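Local structure of DynE7 (Micromonospora chersina, 2XEM) at residues Ala77-Glu82 with Val104-Pro109; His93-Ser98 with Gln117-Met122. The protein is a hot-dog fold thioesterase of dynemicin biosynthesis, which probably releases a polyene polyketide from its carrier in the making of this enediyne antitumour agent. All blocks are in the same frame, centred on the assembly; numbering follows the deposited sequence.

In the fold
Both interactions belong to one antiparallel sheet of the hot-dog fold and share strand 94-105. Interaction 1 pairs the far end of that strand with the start of strand 80-91. Interaction 2 pairs its beginning with strand 110-124. Along the chain the segments alternate: 77-82, 93-98, 104-109, 117-122. Strands 80-91, 94-105 and 110-124 follow one another as an antiparallel meander, with 94-105 in the middle. The contact centres lie 28 Å apart, on opposite sides of the chain's centre, and their nearest atoms are about 9 Å apart. Interaction 1 is near the surface and interaction 2 is buried. Strand 94-105 thus runs from the buried middle of the hot-dog domain to its surface.

Interaction 1. Residues Ala77-Glu82 with Val104-Pro109; sequences AFDEVE and VAPGPP
E80 meets V104 and A105 where the hairpin of strands 80-91 and 94-105 opens into loops. Two backbone hydrogen bonds make the tight part. E80 N donates to A105 O at 2.8 Å, and V104 N donates to E80 O at 2.9 Å. Two residues, V104 and A105, stand opposite the single E80, a classic beta bulge. D79 CA adds a CA-H...O contact to A105 O at 3.5 Å.

V104 lies against two acidic side chains, one on each methyl. Its CG2 branch sits 3.7 Å from E80 CD, at the end of an extended chain whose CG is anti to the backbone N (chi1 177°). The CG1 branch lies 3.7 Å from E82 CD, and the E82 side chain crosses that of V104 at about a right angle. These carboxylates touch the valine by van der Waals contact, while their charges are met elsewhere: E80 OE1 forms a salt bridge with R14, and E82 OE1 with R84. A105 CB stands 3.9 Å from E80 OE2.

The solvent side begins at P106, which is exposed and follows a cis peptide bond. Its ring carbon CD lies 3.4 Å from D79 OD1, and this is its main touch on 77-82. The other carboxylate oxygen, D79 OD2, forms a salt bridge with R103 and a hydrogen bond with S76 N. Past P106 the chain leaves toward solvent.

The 77-82 segment also pairs on its other side, through backbone hydrogen bonds of V81 with H15 in strand 11-16 and of D79 with V17 just beyond it. Strand 80-91 is thus flanked by strands 11-16 and 94-105. Next to D79, F78 packs on M53, in helix 50-55 of a second subunit.

Interaction 2. Residues His93-Ser98 with Gln117-Met122; sequences HRIAMS and QTVACM
H93 holds its CG between the backbone N and the carbonyl carbon (chi1 74°), which brings the imidazole beside A120 and M122. Its ND1 lies 3.5 Å from A120 CB. M122, bent at chi2 and chi3, brings its CE to 3.6 Å from the same H93 ND1, oblique to the ring. This nitrogen is buried without a polar partner. With an alanine at H93 the imidazole is gone, which is likely to open a gap beside A120 CB and M122 CE and leave the methionine tip less restrained.

The backbones form a regular antiparallel ladder. I95 and V119 exchange two hydrogen bonds, with V119 N to I95 O at 2.8 Å, and M97 and Q117 exchange two more. C121 N to H93 O, at 3.1 Å, adds a fifth.

On the face of I95, M97 and V119, M97 bends at chi3 so that its CE touches V119 CG1 at 3.7 Å. I95 CD1 reaches C121 SG at 3.9 Å.

Strand 80-91 flanks 93-98, with I95 on L87 and L90. Strand 60-71 flanks 117-122, and T118 OG1 hydrogen-bonds to D66 there. R41 of helix 32-48 hydrogen-bonds Q117 OE1, so the M97 and Q117 face looks toward this long helix, around which a hot-dog sheet wraps.

Interaction 1. Residues Ala77-Glu82 with Val104-Pro109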
ATOM      1  N   ALA D  77       3.403  13.917  -6.225  1.00 17.67           N
ATOM      2  CA  ALA D  77       4.431  13.024  -6.766  1.00 18.10           C
ATOM      3  C   ALA D  77       5.749  13.761  -7.029  1.00 22.56           C
ATOM      4  O   ALA D  77       5.742  14.889  -7.562  1.00 22.00           O
ATOM      5  CB  ALA D  77       3.942  12.407  -8.061  1.00 20.62           C
ATOM      6  N   PHE D  78       6.872  13.119  -6.646  1.00 19.43           N
ATOM      7  CA  PHE D  78       8.250  13.609  -6.787  1.00 20.41           C
ATOM      8  C   PHE D  78       8.671  14.593  -5.710  1.00 24.21           C
ATOM      9  O   PHE D  78       9.841  14.978  -5.705  1.00 23.81           O
ATOM     10  CB  PHE D  78       8.556  14.208  -8.180  1.00 23.78           C
ATOM     11  CG  PHE D  78       8.355  13.341  -9.398  1.00 26.05           C
ATOM     12  CD1 PHE D  78       7.272  13.544 -10.242  1.00 29.76           C
ATOM     13  CD2 PHE D  78       9.309  12.390  -9.764  1.00 29.64           C
ATOM     14  CE1 PHE D  78       7.111  12.776 -11.399  1.00 31.93           C
ATOM     15  CE2 PHE D  78       9.150  11.621 -10.927  1.00 33.60           C
ATOM     16  CZ  PHE D  78       8.045  11.814 -11.729  1.00 32.65           C
ATOM     17  N   ASP D  79       7.741  15.031  -4.818  1.00 20.81           N
ATOM     18  CA  ASP D  79       8.106  15.872  -3.671  1.00 20.52           C
ATOM     19  C   ASP D  79       9.110  15.136  -2.808  1.00 24.51           C
ATOM     20  O   ASP D  79       8.970  13.935  -2.570  1.00 22.23           O
ATOM     21  CB  ASP D  79       6.886  16.231  -2.795  1.00 20.80           C
ATOM     22  CG  ASP D  79       5.941  17.298  -3.332  1.00 22.75           C
ATOM     23  OD1 ASP D  79       6.268  17.925  -4.368  1.00 23.33           O
ATOM     24  OD2 ASP D  79       4.893  17.526  -2.696  1.00 23.40           O
ATOM     25  N   GLU D  80      10.147  15.853  -2.391  1.00 22.19           N
ATOM     26  CA  GLU D  80      11.077  15.335  -1.401  1.00 21.69           C
ATOM     27  C   GLU D  80      10.599  15.814  -0.025  1.00 23.08           C
ATOM     28  O   GLU D  80      10.534  17.019   0.237  1.00 23.34           O
ATOM     29  CB  GLU D  80      12.509  15.782  -1.713  1.00 23.93           C
ATOM     30  CG  GLU D  80      13.522  15.337  -0.668  1.00 36.25           C
ATOM     31  CD  GLU D  80      14.920  15.896  -0.888  1.00 56.33           C
ATOM     32  OE1 GLU D  80      15.782  15.675  -0.009  1.00 43.72           O
ATOM     33  OE2 GLU D  80      15.145  16.592  -1.906  1.00 43.82           O
ATOM     34  N   VAL D  81      10.190  14.861   0.815  1.00 17.28           N
ATOM     35  CA  VAL D  81       9.591  15.148   2.117  1.00 17.09           C
ATOM     36  C   VAL D  81      10.555  14.699   3.192  1.00 22.28           C
ATOM     37  O   VAL D  81      11.031  13.567   3.149  1.00 21.80           O
ATOM     38  CB  VAL D  81       8.188  14.491   2.298  1.00 19.91           C
ATOM     39  CG1 VAL D  81       7.586  14.818   3.685  1.00 19.37           C
ATOM     40  CG2 VAL D  81       7.234  14.889   1.171  1.00 18.84           C
ATOM     41  N   GLU D  82      10.870  15.604   4.132  1.00 19.78           N
ATOM     42  CA  GLU D  82      11.593  15.210   5.333  1.00 19.02           C
ATOM     43  C   GLU D  82      10.591  14.876   6.428  1.00 21.71           C
ATOM     44  O   GLU D  82       9.766  15.716   6.790  1.00 21.46           O
ATOM     45  CB  GLU D  82      12.512  16.311   5.786  1.00 20.50           C
ATOM     46  CG  GLU D  82      13.703  16.466   4.888  1.00 24.41           C
ATOM     47  CD  GLU D  82      14.705  17.471   5.411  1.00 39.47           C
ATOM     48  OE1 GLU D  82      14.452  18.120   6.456  1.00 26.24           O
ATOM     49  OE2 GLU D  82      15.750  17.620   4.747  1.00 28.74           O
ATOM     50  N   VAL D 104      10.842  19.745   1.275  1.00 18.35           N
ATOM     51  CA  VAL D 104      12.073  20.523   1.084  1.00 20.59           C
ATOM     52  C   VAL D 104      12.397  20.753  -0.392  1.00 27.38           C
ATOM     53  O   VAL D 104      13.256  21.559  -0.702  1.00 27.99           O
ATOM     54  CB  VAL D 104      13.276  19.944   1.866  1.00 23.91           C
ATOM     55  CG1 VAL D 104      13.018  20.023   3.371  1.00 22.70           C
ATOM     56  CG2 VAL D 104      13.598  18.508   1.426  1.00 22.45           C
ATOM     57  N   ALA D 105      11.733  20.019  -1.298  1.00 25.48           N
ATOM     58  CA  ALA D 105      11.878  20.229  -2.743  1.00 26.01           C
ATOM     59  C   ALA D 105      10.680  19.610  -3.468  1.00 28.65           C
ATOM     60  O   ALA D 105      10.132  18.619  -2.980  1.00 26.20           O
ATOM     61  CB  ALA D 105      13.195  19.635  -3.261  1.00 27.00           C
ATOM     62  N   PRO D 106      10.188  20.210  -4.574  1.00 25.77           N
ATOM     63  CA  PRO D 106      10.570  21.521  -5.145  1.00 27.63           C
ATOM     64  C   PRO D 106       9.983  22.660  -4.309  1.00 34.39           C
ATOM     65  O   PRO D 106       9.221  22.415  -3.369  1.00 31.27           O
ATOM     66  CB  PRO D 106       9.960  21.465  -6.558  1.00 29.71           C
ATOM     67  CG  PRO D 106       8.706  20.623  -6.363  1.00 32.26           C
ATOM     68  CD  PRO D 106       9.111  19.569  -5.350  1.00 26.59           C
ATOM     69  N   GLY D 107      10.355  23.899  -4.652  1.00 36.06           N
ATOM     70  CA  GLY D 107       9.767  25.102  -4.071  1.00 35.57           C
ATOM     71  C   GLY D 107      10.261  25.350  -2.666  1.00 39.45           C
ATOM     72  O   GLY D 107      11.197  24.670  -2.213  1.00 38.07           O
ATOM     73  N   PRO D 108       9.627  26.307  -1.938  1.00 36.59           N
ATOM     74  CA  PRO D 108      10.119  26.643  -0.581  1.00 36.09           C
ATOM     75  C   PRO D 108       9.781  25.576   0.467  1.00 36.63           C
ATOM     76  O   PRO D 108       8.800  24.851   0.285  1.00 34.74           O
ATOM     77  CB  PRO D 108       9.444  27.983  -0.277  1.00 38.70           C
ATOM     78  CG  PRO D 108       8.172  27.946  -1.074  1.00 42.97           C
ATOM     79  CD  PRO D 108       8.442  27.114  -2.304  1.00 38.35           C
ATOM     80  N   PRO D 109      10.563  25.459   1.564  1.00 31.46           N
ATOM     81  CA  PRO D 109      10.197  24.496   2.624  1.00 29.08           C
ATOM     82  C   PRO D 109       8.754  24.705   3.094  1.00 31.98           C
ATOM     83  O   PRO D 109       8.383  25.830   3.434  1.00 33.82           O
ATOM     84  CB  PRO D 109      11.208  24.779   3.739  1.00 30.92           C
ATOM     85  CG  PRO D 109      12.361  25.420   3.056  1.00 37.34           C
ATOM     86  CD  PRO D 109      11.791  26.207   1.911  1.00 34.07           C
TER

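Interaction 2. Residues His93-Ser98 with Gln117-Met122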
ATOM      1  N   HIS D  93       7.469   1.110  29.379  1.00 45.52           N
ATOM      2  CA  HIS D  93       7.607   0.353  28.133  1.00 42.98           C
ATOM      3  C   HIS D  93       7.072   1.158  26.919  1.00 37.05           C
ATOM      4  O   HIS D  93       7.189   0.685  25.798  1.00 35.84           O
ATOM      5  CB  HIS D  93       6.929  -1.047  28.259  1.00 45.35           C
ATOM      6  CG  HIS D  93       5.441  -1.020  28.225  1.00 48.97           C
ATOM      7  ND1 HIS D  93       4.736  -1.561  27.167  1.00 50.61           N
ATOM      8  CD2 HIS D  93       4.569  -0.519  29.122  1.00 51.40           C
ATOM      9  CE1 HIS D  93       3.458  -1.364  27.454  1.00 50.17           C
ATOM     10  NE2 HIS D  93       3.310  -0.744  28.621  1.00 51.05           N
ATOM     11  N   ARG D  94       6.485   2.351  27.145  1.00 29.76           N
ATOM     12  CA  ARG D  94       5.914   3.177  26.078  1.00 28.40           C
ATOM     13  C   ARG D  94       6.795   4.336  25.621  1.00 33.10           C
ATOM     14  O   ARG D  94       7.494   4.954  26.421  1.00 34.04           O
ATOM     15  CB  ARG D  94       4.531   3.689  26.439  1.00 26.67           C
ATOM     16  CG  ARG D  94       3.458   2.656  26.248  1.00 28.03           C
ATOM     17  CD  ARG D  94       2.227   3.143  26.991  1.00 35.82           C
ATOM     18  NE  ARG D  94       1.128   2.186  26.901  1.00 43.30           N
ATOM     19  CZ  ARG D  94      -0.145   2.495  26.674  1.00 53.89           C
ATOM     20  NH1 ARG D  94      -0.514   3.762  26.532  1.00 36.42           N
ATOM     21  NH2 ARG D  94      -1.064   1.540  26.597  1.00 42.73           N
ATOM     22  N   ILE D  95       6.737   4.624  24.320  1.00 28.29           N
ATOM     23  CA  ILE D  95       7.481   5.689  23.652  1.00 26.89           C
ATOM     24  C   ILE D  95       6.477   6.506  22.849  1.00 29.72           C
ATOM     25  O   ILE D  95       5.831   5.967  21.960  1.00 28.17           O
ATOM     26  CB  ILE D  95       8.588   5.092  22.705  1.00 28.10           C
ATOM     27  CG1 ILE D  95       9.586   4.171  23.461  1.00 28.77           C
ATOM     28  CG2 ILE D  95       9.304   6.203  21.936  1.00 27.15           C
ATOM     29  CD1 ILE D  95      10.327   3.179  22.558  1.00 32.21           C
ATOM     30  N   ALA D  96       6.386   7.805  23.126  1.00 25.57           N
ATOM     31  CA  ALA D  96       5.604   8.743  22.319  1.00 24.33           C
ATOM     32  C   ALA D  96       6.568   9.573  21.490  1.00 26.97           C
ATOM     33  O   ALA D  96       7.504  10.161  22.029  1.00 26.30           O
ATOM     34  CB  ALA D  96       4.749   9.635  23.217  1.00 25.37           C
ATOM     35  N   MET D  97       6.371   9.554  20.169  1.00 23.93           N
ATOM     36  CA  MET D  97       7.144  10.286  19.160  1.00 23.17           C
ATOM     37  C   MET D  97       6.242  11.274  18.466  1.00 25.29           C
ATOM     38  O   MET D  97       5.050  11.006  18.345  1.00 24.46           O
ATOM     39  CB  MET D  97       7.675   9.318  18.086  1.00 25.22           C
ATOM     40  CG  MET D  97       8.793   8.423  18.571  1.00 29.96           C
ATOM     41  SD  MET D  97       8.917   6.952  17.529  1.00 34.68           S
ATOM     42  CE  MET D  97       7.450   6.002  18.164  1.00 31.34           C
ATOM     43  N   SER D  98       6.803  12.409  18.020  1.00 20.74           N
ATOM     44  CA  SER D  98       6.113  13.390  17.179  1.00 20.20           C
ATOM     45  C   SER D  98       6.855  13.608  15.865  1.00 21.65           C
ATOM     46  O   SER D  98       8.050  13.324  15.770  1.00 18.32           O
ATOM     47  CB  SER D  98       5.897  14.716  17.915  1.00 23.70           C
ATOM     48  OG  SER D  98       7.135  15.237  18.373  1.00 31.29           O
ATOM     49  N   GLN D 117       2.720   9.406  17.411  1.00 16.23           N
ATOM     50  CA  GLN D 117       2.485   7.975  17.566  1.00 17.64           C
ATOM     51  C   GLN D 117       2.996   7.548  18.928  1.00 21.71           C
ATOM     52  O   GLN D 117       4.040   8.048  19.367  1.00 19.90           O
ATOM     53  CB  GLN D 117       3.289   7.253  16.480  1.00 19.43           C
ATOM     54  CG  GLN D 117       3.055   5.804  16.357  1.00 38.24           C
ATOM     55  CD  GLN D 117       4.002   5.320  15.316  1.00 45.24           C
ATOM     56  OE1 GLN D 117       5.158   5.010  15.601  1.00 36.72           O
ATOM     57  NE2 GLN D 117       3.574   5.387  14.078  1.00 30.90           N
ATOM     58  N   THR D 118       2.282   6.608  19.577  1.00 17.42           N
ATOM     59  CA  THR D 118       2.795   5.940  20.773  1.00 17.50           C
ATOM     60  C   THR D 118       3.028   4.499  20.438  1.00 19.54           C
ATOM     61  O   THR D 118       2.156   3.857  19.869  1.00 16.83           O
ATOM     62  CB  THR D 118       1.837   6.074  21.978  1.00 25.24           C
ATOM     63  OG1 THR D 118       1.433   7.425  22.097  1.00 25.41           O
ATOM     64  CG2 THR D 118       2.471   5.600  23.297  1.00 22.58           C
ATOM     65  N   VAL D 119       4.196   3.985  20.801  1.00 17.60           N
ATOM     66  CA  VAL D 119       4.529   2.571  20.630  1.00 18.94           C
ATOM     67  C   VAL D 119       4.856   1.903  21.961  1.00 27.78           C
ATOM     68  O   VAL D 119       5.338   2.563  22.883  1.00 28.76           O
ATOM     69  CB  VAL D 119       5.649   2.308  19.580  1.00 24.64           C
ATOM     70  CG1 VAL D 119       5.340   2.924  18.230  1.00 22.53           C
ATOM     71  CG2 VAL D 119       7.051   2.704  20.105  1.00 25.84           C
ATOM     72  N   ALA D 120       4.591   0.612  22.068  1.00 25.36           N
ATOM     73  CA  ALA D 120       4.982  -0.173  23.235  1.00 27.71           C
ATOM     74  C   ALA D 120       5.997  -1.236  22.796  1.00 33.51           C
ATOM     75  O   ALA D 120       5.836  -1.841  21.734  1.00 31.76           O
ATOM     76  CB  ALA D 120       3.754  -0.842  23.851  1.00 29.26           C
ATOM     77  N   CYS D 121       7.058  -1.433  23.586  1.00 32.73           N
ATOM     78  CA  CYS D 121       8.017  -2.502  23.368  1.00 34.35           C
ATOM     79  C   CYS D 121       7.439  -3.783  23.964  1.00 33.93           C
ATOM     80  O   CYS D 121       7.076  -3.813  25.145  1.00 31.06           O
ATOM     81  CB  CYS D 121       9.364  -2.150  23.996  1.00 37.59           C
ATOM     82  SG  CYS D 121      10.154  -0.699  23.257  1.00 41.83           S
ATOM     83  N   MET D 122       7.332  -4.823  23.140  1.00 31.70           N
ATOM     84  CA  MET D 122       6.773  -6.106  23.561  1.00 34.99           C
ATOM     85  C   MET D 122       7.594  -7.269  23.047  1.00 43.20           C
ATOM     86  O   MET D 122       8.360  -7.125  22.099  1.00 41.91           O
ATOM     87  CB  MET D 122       5.308  -6.288  23.121  1.00 37.71           C
ATOM     88  CG  MET D 122       4.461  -5.043  23.190  1.00 42.10           C
ATOM     89  SD  MET D 122       2.933  -5.326  24.064  1.00 49.85           S
ATOM     90  CE  MET D 122       3.246  -4.341  25.450  1.00 47.23           C
TER